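Local structure of NAD-dependent L-serine dehydrogenase (Pseudomonas aeruginosa, 3OBB) at residues A[163-166]-A[167-170]; A[177-180]-A[181-185]; A[271-274]-A[275-278]; A[288-291]-A[292-295]. The protein catalyses the NAD-dependent oxidation of L-serine and methyl-L-serine, possibly as a step in serine catabolism, and assembles as a homotetramer. One frame throughout, in Å; residues are numbered along the deposited sequence.

Interaction 1 (A[163-166]-A[167-170]); sequences AGPD and GAGQ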
ATOM      1  N   ALA A 163       3.028  -5.136  30.421  1.00 39.28           N
ATOM      2  CA  ALA A 163       2.264  -4.581  29.332  1.00 38.16           C
ATOM      3  C   ALA A 163       0.760  -4.533  29.643  1.00 39.71           C
ATOM      4  O   ALA A 163       0.043  -3.680  29.115  1.00 39.78           O
ATOM      5  CB  ALA A 163       2.527  -5.361  28.070  1.00 36.43           C
ATOM      6  N   GLY A 164       0.288  -5.435  30.501  1.00 41.17           N
ATOM      7  CA  GLY A 164      -1.134  -5.472  30.864  1.00 42.76           C
ATOM      8  C   GLY A 164      -1.560  -6.860  31.332  1.00 44.67           C
ATOM      9  O   GLY A 164      -0.686  -7.667  31.756  1.00 45.26           O
ATOM     10  N   PRO A 165      -2.875  -7.181  31.215  1.00 44.81           N
ATOM     11  CA  PRO A 165      -3.324  -8.510  31.669  1.00 47.04           C
ATOM     12  C   PRO A 165      -2.914  -9.664  30.719  1.00 46.07           C
ATOM     13  O   PRO A 165      -1.983  -9.513  29.909  1.00 44.44           O
ATOM     14  CB  PRO A 165      -4.854  -8.356  31.781  1.00 48.94           C
ATOM     15  CG  PRO A 165      -5.194  -7.284  30.754  1.00 47.10           C
ATOM     16  CD  PRO A 165      -3.977  -6.378  30.647  1.00 44.87           C
ATOM     17  N   ASP A 166      -3.587 -10.803  30.835  1.00 47.37           N
ATOM     18  CA  ASP A 166      -3.252 -11.981  30.047  1.00 46.79           C
ATOM     19  C   ASP A 166      -3.229 -11.691  28.567  1.00 44.37           C
ATOM     20  O   ASP A 166      -4.181 -11.144  28.055  1.00 43.99           O
ATOM     21  CB  ASP A 166      -4.268 -13.084  30.307  1.00 49.99           C
ATOM     22  CG  ASP A 166      -4.130 -13.692  31.678  1.00 52.73           C
ATOM     23  OD1 ASP A 166      -3.136 -13.404  32.381  1.00 55.56           O
ATOM     24  OD2 ASP A 166      -5.000 -14.491  32.030  1.00 54.11           O
ATOM     25  N   GLY A 167      -2.150 -12.095  27.884  1.00 42.52           N
ATOM     26  CA  GLY A 167      -2.008 -11.854  26.447  1.00 40.34           C
ATOM     27  C   GLY A 167      -1.421 -10.507  26.022  1.00 38.21           C
ATOM     28  O   GLY A 167      -1.069 -10.319  24.844  1.00 36.99           O
ATOM     29  N   ALA A 168      -1.296  -9.576  26.974  1.00 37.93           N
ATOM     30  CA  ALA A 168      -0.868  -8.188  26.690  1.00 35.46           C
ATOM     31  C   ALA A 168       0.596  -8.098  26.310  1.00 33.88           C
ATOM     32  O   ALA A 168       1.000  -7.176  25.585  1.00 32.38           O
ATOM     33  CB  ALA A 168      -1.137  -7.301  27.866  1.00 36.26           C
ATOM     34  N   GLY A 169       1.396  -9.066  26.773  1.00 37.36           N
ATOM     35  CA  GLY A 169       2.797  -9.113  26.378  1.00 35.18           C
ATOM     36  C   GLY A 169       2.859  -9.399  24.891  1.00 33.88           C
ATOM     37  O   GLY A 169       3.605  -8.752  24.163  1.00 33.22           O
ATOM     38  N   GLN A 170       2.072 -10.366  24.419  1.00 34.20           N
ATOM     39  CA  GLN A 170       2.067 -10.649  22.976  1.00 33.01           C
ATOM     40  C   GLN A 170       1.544  -9.471  22.216  1.00 32.21           C
ATOM     41  O   GLN A 170       2.000  -9.235  21.117  1.00 33.42           O
ATOM     42  CB  GLN A 170       1.256 -11.896  22.615  1.00 32.79           C
ATOM     43  CG  GLN A 170       1.721 -13.193  23.293  1.00 34.83           C
ATOM     44  CD  GLN A 170       3.156 -13.590  22.963  1.00 35.11           C
ATOM     45  OE1 GLN A 170       3.738 -13.129  21.979  1.00 35.26           O
ATOM     46  NE2 GLN A 170       3.720 -14.465  23.779  1.00 32.90           N
TER
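P165 and A168 close a type II beta turn, A168 N donating to P165 O at 3.0 Å, as the chain leaves strand 159-164 and starts helix 168-196. The bond is fairly straight at the hydrogen (156°). G167 fills the third turn position and is also the N-cap; its phi is 86°, a backbone setting that suits glycine, as usual at this place in a type II turn. The turn folds round the methyl of A168. That CB lies 3.1 Å from P165 O and 3.5 Å from G164 CA, with P165 CD at 4.1 Å from the same A168 CB. From the strand, A163 brings its CB to 3.4 Å from A168 O, and the A163 CB and A168 CB methyls are 4.2 Å apart. D166 instead turns its carboxylate out of the turn, where OD2 forms a salt bridge with R112 NE on helix 101-112. At the helix's N-terminal end, D120 accepts from G167 N through OD1 and from Q170 N through OD2, while the Q170 amide is held by S97 O and I99 N. The contact therefore joins strand 159-164, paired with strand 135-140 through A163 and V139, to the long helix that carries the active-site K173 one turn on; A163 and A168 also pack on I207 and L199 of the second subunit.

Interaction 2 (A[177-180]-A[181-185]); sequences NQLL and AVLMI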
ATOM      1  N   ASN A 177       6.947  -4.965  16.919  1.00 28.22           N
ATOM      2  CA  ASN A 177       7.654  -5.515  15.764  1.00 27.92           C
ATOM      3  C   ASN A 177       7.070  -5.116  14.429  1.00 27.60           C
ATOM      4  O   ASN A 177       7.824  -4.921  13.460  1.00 27.32           O
ATOM      5  CB  ASN A 177       7.909  -7.026  15.883  1.00 28.06           C
ATOM      6  CG  ASN A 177       9.156  -7.309  16.719  1.00 29.84           C
ATOM      7  OD1 ASN A 177       9.444  -6.526  17.620  1.00 29.08           O
ATOM      8  ND2 ASN A 177       9.936  -8.369  16.384  1.00 26.42           N
ATOM      9  N   GLN A 178       5.749  -4.945  14.379  1.00 27.25           N
ATOM     10  CA  GLN A 178       5.136  -4.408  13.176  1.00 27.35           C
ATOM     11  C   GLN A 178       5.595  -2.964  12.895  1.00 27.09           C
ATOM     12  O   GLN A 178       5.868  -2.579  11.743  1.00 25.20           O
ATOM     13  CB  GLN A 178       3.618  -4.483  13.232  1.00 27.58           C
ATOM     14  CG  GLN A 178       2.986  -4.051  11.911  1.00 28.64           C
ATOM     15  CD  GLN A 178       1.460  -4.221  11.899  1.00 31.30           C
ATOM     16  OE1 GLN A 178       0.749  -3.639  12.733  1.00 31.33           O
ATOM     17  NE2 GLN A 178       0.962  -4.996  10.954  1.00 31.67           N
ATOM     18  N   LEU A 179       5.661  -2.161  13.954  1.00 27.27           N
ATOM     19  CA  LEU A 179       6.169  -0.813  13.827  1.00 26.94           C
ATOM     20  C   LEU A 179       7.665  -0.822  13.370  1.00 26.57           C
ATOM     21  O   LEU A 179       8.057  -0.031  12.513  1.00 26.05           O
ATOM     22  CB  LEU A 179       5.954  -0.006  15.114  1.00 26.04           C
ATOM     23  CG  LEU A 179       6.490   1.438  15.080  1.00 25.89           C
ATOM     24  CD1 LEU A 179       5.947   2.267  13.879  1.00 24.96           C
ATOM     25  CD2 LEU A 179       6.113   2.152  16.355  1.00 24.82           C
ATOM     26  N   LEU A 180       8.463  -1.724  13.928  1.00 25.58           N
ATOM     27  CA  LEU A 180       9.860  -1.886  13.480  1.00 25.81           C
ATOM     28  C   LEU A 180       9.969  -2.167  11.977  1.00 26.05           C
ATOM     29  O   LEU A 180      10.850  -1.626  11.301  1.00 26.80           O
ATOM     30  CB  LEU A 180      10.546  -3.040  14.224  1.00 24.58           C
ATOM     31  CG  LEU A 180      11.932  -3.506  13.733  1.00 26.46           C
ATOM     32  CD1 LEU A 180      12.937  -2.385  13.606  1.00 22.63           C
ATOM     33  CD2 LEU A 180      12.514  -4.733  14.580  1.00 24.46           C
ATOM     34  N   ALA A 181       9.078  -3.006  11.466  1.00 25.51           N
ATOM     35  CA  ALA A 181       9.136  -3.390  10.081  1.00 27.42           C
ATOM     36  C   ALA A 181       8.849  -2.169   9.239  1.00 27.50           C
ATOM     37  O   ALA A 181       9.512  -1.910   8.250  1.00 29.33           O
ATOM     38  CB  ALA A 181       8.117  -4.513   9.774  1.00 26.39           C
ATOM     39  N   VAL A 182       7.830  -1.418   9.632  1.00 28.18           N
ATOM     40  CA  VAL A 182       7.464  -0.176   8.946  1.00 25.82           C
ATOM     41  C   VAL A 182       8.616   0.810   8.983  1.00 28.01           C
ATOM     42  O   VAL A 182       8.950   1.393   7.944  1.00 27.71           O
ATOM     43  CB  VAL A 182       6.237   0.416   9.625  1.00 25.91           C
ATOM     44  CG1 VAL A 182       5.994   1.879   9.223  1.00 21.76           C
ATOM     45  CG2 VAL A 182       5.027  -0.523   9.380  1.00 21.26           C
ATOM     46  N   LEU A 183       9.248   1.010  10.156  1.00 26.98           N
ATOM     47  CA  LEU A 183      10.325   1.999  10.161  1.00 28.10           C
ATOM     48  C   LEU A 183      11.561   1.550   9.395  1.00 27.10           C
ATOM     49  O   LEU A 183      12.295   2.392   8.844  1.00 26.09           O
ATOM     50  CB  LEU A 183      10.670   2.521  11.575  1.00 28.38           C
ATOM     51  CG  LEU A 183      11.134   1.559  12.602  1.00 29.11           C
ATOM     52  CD1 LEU A 183      12.662   1.391  12.423  1.00 32.37           C
ATOM     53  CD2 LEU A 183      10.746   2.105  14.011  1.00 27.30           C
HETATM   54  N   MSE A 184      11.770   0.241   9.357  1.00 25.97           N
HETATM   55  CA  MSE A 184      12.886  -0.330   8.605  1.00 28.10           C
HETATM   56  C   MSE A 184      12.699  -0.184   7.077  1.00 27.96           C
HETATM   57  O   MSE A 184      13.622   0.200   6.331  1.00 28.27           O
HETATM   58  CB  MSE A 184      13.162  -1.794   8.999  1.00 28.14           C
HETATM   59  CG  MSE A 184      14.292  -2.433   8.183  1.00 27.92           C
HETATM   60 SE   MSE A 184      16.048  -1.599   8.531  0.80 37.33          SE
HETATM   61  CE  MSE A 184      16.483  -2.337  10.257  1.00 30.68           C
ATOM     62  N   ILE A 185      11.500  -0.445   6.593  1.00 28.70           N
ATOM     63  CA  ILE A 185      11.278  -0.253   5.153  1.00 29.06           C
ATOM     64  C   ILE A 185      11.278   1.228   4.818  1.00 29.66           C
ATOM     65  O   ILE A 185      11.887   1.651   3.826  1.00 28.89           O
ATOM     66  CB  ILE A 185       9.985  -0.944   4.682  1.00 29.96           C
ATOM     67  CG1 ILE A 185      10.057  -2.426   5.066  1.00 28.35           C
ATOM     68  CG2 ILE A 185       9.821  -0.795   3.151  1.00 31.80           C
ATOM     69  CD1 ILE A 185       8.847  -3.242   4.603  1.00 25.34           C
TER
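L180 and L183 meet through contrasting first torsions: L180 CG stands opposite its backbone N (chi1 170°), whereas L183 CG is turned into the crowded position between N and the carbonyl carbon (chi1 60°). Their branches cross obliquely, with L180 CD1 4.0 Å from L183 CD1. The same setting lays L183 back over the preceding turn, so that L183 CG is 3.5 Å from L179 O. V182 does something similar with one branch, CG2 reaching 3.2 Å from Q178 O. M184 grazes the turn only near its root, CB lying 3.3 Å from L180 O; from there its chain bends twice, and the side chain packs on Y221 and F287, from two separate loops. Underneath runs regular alpha-helical bonding: A181 N to N177 O, V182 N to Q178 O at 3.1 Å, L183 N to L179 O at 2.8 Å, and M184 N to L180 O. The flanks of the turn are taken up by L250 and M246 of helix 243-260, by A217 of helix 216-220, and by G213 of the second subunit, against which L179 and L183 pack. At the start of the segment, N177 ND2 bonds D249 OD2 and makes a weak hydrogen bond to a sulfonate oxygen of a buffer molecule, probably from the crystallisation liquor. With active-site K173 four residues earlier, N177 matches the Lys-x-x-x-Asn signature of the beta-hydroxyacid dehydrogenases, carried on the long helix at the catalytic cleft.

Interaction 3 (A[271-274]-A[275-278]); sequences LSLY and RLLL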
ATOM      1  N   LEU A 271       4.303  -6.363   5.324  1.00 28.92           N
ATOM      2  CA  LEU A 271       4.203  -7.804   5.182  1.00 29.80           C
ATOM      3  C   LEU A 271       4.234  -8.267   3.723  1.00 29.71           C
ATOM      4  O   LEU A 271       4.954  -9.199   3.391  1.00 29.95           O
ATOM      5  CB  LEU A 271       2.969  -8.345   5.913  1.00 29.59           C
ATOM      6  CG  LEU A 271       2.656  -9.852   5.828  1.00 31.29           C
ATOM      7  CD1 LEU A 271       3.806 -10.757   6.317  1.00 26.25           C
ATOM      8  CD2 LEU A 271       1.365 -10.178   6.586  1.00 30.74           C
ATOM      9  N   SER A 272       3.515  -7.577   2.848  1.00 29.96           N
ATOM     10  CA  SER A 272       3.583  -7.875   1.420  1.00 30.48           C
ATOM     11  C   SER A 272       4.999  -7.799   0.855  1.00 29.54           C
ATOM     12  O   SER A 272       5.376  -8.625   0.055  1.00 30.40           O
ATOM     13  CB  SER A 272       2.642  -6.945   0.657  1.00 31.79           C
ATOM     14  OG  SER A 272       1.293  -7.214   1.082  1.00 33.91           O
ATOM     15  N   LEU A 273       5.767  -6.816   1.297  1.00 28.72           N
ATOM     16  CA  LEU A 273       7.150  -6.590   0.854  1.00 29.26           C
ATOM     17  C   LEU A 273       8.103  -7.657   1.413  1.00 28.86           C
ATOM     18  O   LEU A 273       8.984  -8.172   0.690  1.00 28.87           O
ATOM     19  CB  LEU A 273       7.604  -5.169   1.214  1.00 27.35           C
ATOM     20  CG  LEU A 273       6.812  -4.040   0.496  1.00 31.53           C
ATOM     21  CD1 LEU A 273       7.279  -2.676   0.967  1.00 28.21           C
ATOM     22  CD2 LEU A 273       6.866  -4.091  -1.114  1.00 30.72           C
ATOM     23  N   TYR A 274       7.884  -8.029   2.676  1.00 28.52           N
ATOM     24  CA  TYR A 274       8.620  -9.164   3.254  1.00 28.33           C
ATOM     25  C   TYR A 274       8.334 -10.444   2.502  1.00 29.29           C
ATOM     26  O   TYR A 274       9.244 -11.236   2.263  1.00 29.44           O
ATOM     27  CB  TYR A 274       8.444  -9.275   4.774  1.00 28.30           C
ATOM     28  CG  TYR A 274       9.451  -8.376   5.432  1.00 29.33           C
ATOM     29  CD1 TYR A 274      10.801  -8.751   5.480  1.00 29.94           C
ATOM     30  CD2 TYR A 274       9.094  -7.104   5.911  1.00 28.30           C
ATOM     31  CE1 TYR A 274      11.769  -7.915   6.023  1.00 28.13           C
ATOM     32  CE2 TYR A 274      10.064  -6.250   6.454  1.00 28.36           C
ATOM     33  CZ  TYR A 274      11.393  -6.660   6.496  1.00 29.58           C
ATOM     34  OH  TYR A 274      12.354  -5.829   7.002  1.00 28.93           O
ATOM     35  N   ARG A 275       7.093 -10.632   2.063  1.00 29.73           N
ATOM     36  CA  ARG A 275       6.791 -11.858   1.337  1.00 31.79           C
ATOM     37  C   ARG A 275       7.490 -11.908  -0.025  1.00 31.74           C
ATOM     38  O   ARG A 275       7.871 -12.985  -0.481  1.00 32.47           O
ATOM     39  CB  ARG A 275       5.278 -12.110   1.246  1.00 32.25           C
ATOM     40  CG  ARG A 275       4.716 -12.380   2.648  1.00 34.31           C
ATOM     41  CD  ARG A 275       3.695 -13.472   2.701  1.00 34.35           C
ATOM     42  NE  ARG A 275       3.150 -13.641   4.053  1.00 33.54           N
ATOM     43  CZ  ARG A 275       1.866 -13.520   4.384  1.00 33.78           C
ATOM     44  NH1 ARG A 275       0.956 -13.228   3.470  1.00 34.51           N
ATOM     45  NH2 ARG A 275       1.489 -13.694   5.645  1.00 34.68           N
ATOM     46  N   LEU A 276       7.653 -10.734  -0.645  1.00 31.68           N
ATOM     47  CA  LEU A 276       8.423 -10.564  -1.888  1.00 32.47           C
ATOM     48  C   LEU A 276       9.871 -10.964  -1.656  1.00 32.07           C
ATOM     49  O   LEU A 276      10.460 -11.628  -2.464  1.00 32.15           O
ATOM     50  CB  LEU A 276       8.374  -9.095  -2.313  1.00 32.60           C
ATOM     51  CG  LEU A 276       7.458  -8.639  -3.464  1.00 36.24           C
ATOM     52  CD1 LEU A 276       6.155  -9.448  -3.664  1.00 36.02           C
ATOM     53  CD2 LEU A 276       7.220  -7.108  -3.493  1.00 32.10           C
ATOM     54  N   LEU A 277      10.428 -10.573  -0.520  1.00 31.31           N
ATOM     55  CA  LEU A 277      11.791 -10.962  -0.162  1.00 31.98           C
ATOM     56  C   LEU A 277      11.920 -12.468  -0.058  1.00 32.87           C
ATOM     57  O   LEU A 277      12.947 -13.021  -0.450  1.00 33.64           O
ATOM     58  CB  LEU A 277      12.231 -10.305   1.157  1.00 30.73           C
ATOM     59  CG  LEU A 277      12.528  -8.808   1.034  1.00 32.64           C
ATOM     60  CD1 LEU A 277      12.790  -8.242   2.416  1.00 34.34           C
ATOM     61  CD2 LEU A 277      13.717  -8.570   0.067  1.00 31.85           C
ATOM     62  N   LEU A 278      10.872 -13.119   0.444  1.00 32.88           N
ATOM     63  CA  LEU A 278      10.861 -14.571   0.586  1.00 34.89           C
ATOM     64  C   LEU A 278      10.856 -15.258  -0.775  1.00 35.77           C
ATOM     65  O   LEU A 278      11.636 -16.203  -0.982  1.00 34.98           O
ATOM     66  CB  LEU A 278       9.706 -15.061   1.464  1.00 34.63           C
ATOM     67  CG  LEU A 278       9.502 -14.452   2.878  1.00 36.68           C
ATOM     68  CD1 LEU A 278       8.392 -15.198   3.648  1.00 39.24           C
ATOM     69  CD2 LEU A 278      10.751 -14.347   3.755  1.00 33.17           C
TER
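R275 folds back along the helix onto L271, four residues earlier. A bend at chi2 (-139°) turns the guanidinium back toward the preceding turn, across L271, which supplies the cover over one face: L271 CG sits above the centre of the plane, while L271 CD2 is 3.6 Å from R275 NH2. The chain of R275 starts close too, with R275 CG 3.3 Å from L271 O. While L271 covers that face, NH1 is hydrogen-bonded across the interface to S262 O of the third subunit.

Backbone bonding is alpha-helical throughout, R275 N to L271 O at 2.9 Å, and then L276 to S272, L277 to L273 and L278 to Y274. L278 also leans its side chain back on the turn, its CG 3.3 Å from Y274 O. S272 O takes a second donor, S263 OG of the third subunit. Helix 265-279 belongs to the all-helical C-terminal domain and here serves as a tetramer interface as well, for L276 packs on L276 of the fourth subunit.

Two apolar pairs follow. Y274 and L277 lie side by side and point the same way, Y274 CD1 being 3.7 Å from L277 CD1; the phenol OH hydrogen-bonds F287 O. Round the helix, L273 and L276 cross, with L273 CD2 3.9 Å from L276 CD2.

Interaction 4 (A[288-291]-A[292-295]); sequences SVVQ and KLFD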
ATOM      1  N   SER A 288      16.930  -6.419   7.504  1.00 30.80           N
ATOM      2  CA  SER A 288      17.289  -5.176   6.789  1.00 29.81           C
ATOM      3  C   SER A 288      17.640  -5.384   5.302  1.00 29.49           C
ATOM      4  O   SER A 288      17.795  -4.416   4.559  1.00 29.83           O
ATOM      5  CB  SER A 288      18.347  -4.340   7.553  1.00 29.34           C
ATOM      6  OG  SER A 288      19.627  -4.945   7.552  1.00 30.00           O
ATOM      7  N   VAL A 289      17.715  -6.642   4.873  1.00 30.05           N
ATOM      8  CA  VAL A 289      17.878  -7.038   3.458  1.00 30.82           C
ATOM      9  C   VAL A 289      16.765  -6.454   2.566  1.00 31.40           C
ATOM     10  O   VAL A 289      16.906  -6.356   1.324  1.00 32.11           O
ATOM     11  CB  VAL A 289      17.966  -8.581   3.306  1.00 31.63           C
ATOM     12  CG1 VAL A 289      16.550  -9.247   3.384  1.00 31.19           C
ATOM     13  CG2 VAL A 289      18.689  -8.955   2.018  1.00 29.47           C
ATOM     14  N   VAL A 290      15.707  -5.972   3.217  1.00 30.57           N
ATOM     15  CA  VAL A 290      14.657  -5.248   2.515  1.00 29.98           C
ATOM     16  C   VAL A 290      15.271  -4.105   1.693  1.00 30.36           C
ATOM     17  O   VAL A 290      14.699  -3.719   0.685  1.00 31.11           O
ATOM     18  CB  VAL A 290      13.541  -4.788   3.519  1.00 30.42           C
ATOM     19  CG1 VAL A 290      13.987  -3.588   4.358  1.00 26.14           C
ATOM     20  CG2 VAL A 290      12.206  -4.524   2.820  1.00 30.32           C
ATOM     21  N   GLN A 291      16.437  -3.593   2.122  1.00 29.50           N
ATOM     22  CA  GLN A 291      17.213  -2.590   1.360  1.00 29.24           C
ATOM     23  C   GLN A 291      17.365  -2.948  -0.122  1.00 29.92           C
ATOM     24  O   GLN A 291      17.335  -2.075  -0.970  1.00 30.53           O
ATOM     25  CB  GLN A 291      18.612  -2.345   1.992  1.00 29.09           C
ATOM     26  CG  GLN A 291      19.368  -1.093   1.433  1.00 29.25           C
ATOM     27  CD  GLN A 291      18.633   0.216   1.723  1.00 28.34           C
ATOM     28  OE1 GLN A 291      18.820   0.826   2.768  1.00 28.95           O
ATOM     29  NE2 GLN A 291      17.797   0.648   0.791  1.00 29.46           N
ATOM     30  N   LYS A 292      17.522  -4.237  -0.423  1.00 31.32           N
ATOM     31  CA  LYS A 292      17.764  -4.726  -1.774  1.00 31.74           C
ATOM     32  C   LYS A 292      16.589  -4.466  -2.742  1.00 32.93           C
ATOM     33  O   LYS A 292      16.785  -4.316  -3.975  1.00 33.04           O
ATOM     34  CB  LYS A 292      18.049  -6.225  -1.722  1.00 32.92           C
ATOM     35  CG  LYS A 292      19.397  -6.591  -1.090  1.00 33.78           C
ATOM     36  CD  LYS A 292      19.815  -7.994  -1.550  1.00 33.25           C
ATOM     37  CE  LYS A 292      21.098  -8.472  -0.876  1.00 34.15           C
ATOM     38  NZ  LYS A 292      22.217  -7.821  -1.626  1.00 38.46           N
ATOM     39  N   LEU A 293      15.377  -4.447  -2.205  1.00 31.70           N
ATOM     40  CA  LEU A 293      14.222  -4.015  -3.011  1.00 32.85           C
ATOM     41  C   LEU A 293      14.445  -2.639  -3.670  1.00 33.32           C
ATOM     42  O   LEU A 293      14.054  -2.420  -4.827  1.00 33.41           O
ATOM     43  CB  LEU A 293      12.951  -3.983  -2.152  1.00 31.68           C
ATOM     44  CG  LEU A 293      12.388  -5.341  -1.693  1.00 31.77           C
ATOM     45  CD1 LEU A 293      11.048  -5.120  -0.997  1.00 30.29           C
ATOM     46  CD2 LEU A 293      12.233  -6.279  -2.888  1.00 30.83           C
ATOM     47  N   PHE A 294      15.135  -1.741  -2.961  1.00 33.82           N
ATOM     48  CA  PHE A 294      15.278  -0.337  -3.396  1.00 34.71           C
ATOM     49  C   PHE A 294      16.615   0.037  -4.005  1.00 37.35           C
ATOM     50  O   PHE A 294      16.696   1.045  -4.716  1.00 37.96           O
ATOM     51  CB  PHE A 294      14.987   0.600  -2.223  1.00 33.85           C
ATOM     52  CG  PHE A 294      13.743   0.244  -1.482  1.00 33.25           C
ATOM     53  CD1 PHE A 294      13.818  -0.361  -0.235  1.00 31.58           C
ATOM     54  CD2 PHE A 294      12.502   0.483  -2.052  1.00 32.73           C
ATOM     55  CE1 PHE A 294      12.677  -0.699   0.458  1.00 32.57           C
ATOM     56  CE2 PHE A 294      11.339   0.133  -1.373  1.00 35.00           C
ATOM     57  CZ  PHE A 294      11.432  -0.466  -0.117  1.00 35.52           C
ATOM     58  N   ASP A 295      17.657  -0.738  -3.695  1.00 40.11           N
ATOM     59  CA  ASP A 295      19.054  -0.396  -4.055  1.00 44.11           C
ATOM     60  C   ASP A 295      19.446  -1.293  -5.200  1.00 47.64           C
ATOM     61  O   ASP A 295      19.575  -2.512  -5.020  1.00 47.15           O
ATOM     62  CB  ASP A 295      19.996  -0.602  -2.856  1.00 42.84           C
ATOM     63  CG  ASP A 295      21.485  -0.340  -3.172  1.00 45.69           C
ATOM     64  OD1 ASP A 295      22.288  -0.622  -2.227  1.00 46.40           O
ATOM     65  OD2 ASP A 295      21.868   0.151  -4.287  1.00 41.45           O
TER
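V290 and L293 make the close-packed side of this turn, crossing with V290 CG2 4.0 Å from L293 CD1. Both are buried against L277 of helix 265-279. F294 extends the same side: its CD1 comes obliquely to 3.6 Å from V290 O, its ring has L293 CB over one face, and beyond lie I185 and A192 of helix 168-196. The side chain of Q291 crosses that of F294 at roughly a right angle, amide and ring planes 75° apart, with Q291 NE2 4.1 Å from F294 CB. The Q291 chain bends at chi2 (63°), which turns the amide toward F294, and NE2 donates to A188 O, so the buried NE2 is satisfied.

The opposite character belongs to K292, partly exposed. Its methylenes lie across V289, K292 CE 3.8 Å from V289 CG2, before a last bend at chi4 leads NZ away from the turn to Q298 OE1. D295 ends the segment, with OD2 bonded to T297 OG1.

The backbone is tightly wound. K292 N bonds V289 O at 2.8 Å, L293 N bonds V290 O, and F294 N reaches Q291 O at 3.0 Å, each three residues back. All three donors stand well above the carbonyl planes rather than on a lone pair, by 52° at V290. Q291 O also takes a weak bond from D295 N. The chemistry is thus divided: V290, L293 and F294 are buried on neighbouring helices, while the polar side-chain ends are bonded to A188 and to T297 and Q298, the last modelled residues.

How the interactions relate
Following the chain, interaction 1 closes the turn from strand 159-164 into helix 168-196, and interaction 2 lies further along that helix, about 8 Å away at the nearest atoms. The chain then passes through other helices to interaction 3 on helix 265-279, and interaction 4 lies in the loop after it and the short helix 291-294. All four are local and in series; none encloses or crosses another. The last three meet directly, however. I185 packs on L273, Y274 and V290, and L277 rests on V289. The C-terminal turn thus lies against both helices, whereas interaction 1 stands apart, where the sheet domain passes into the helical one.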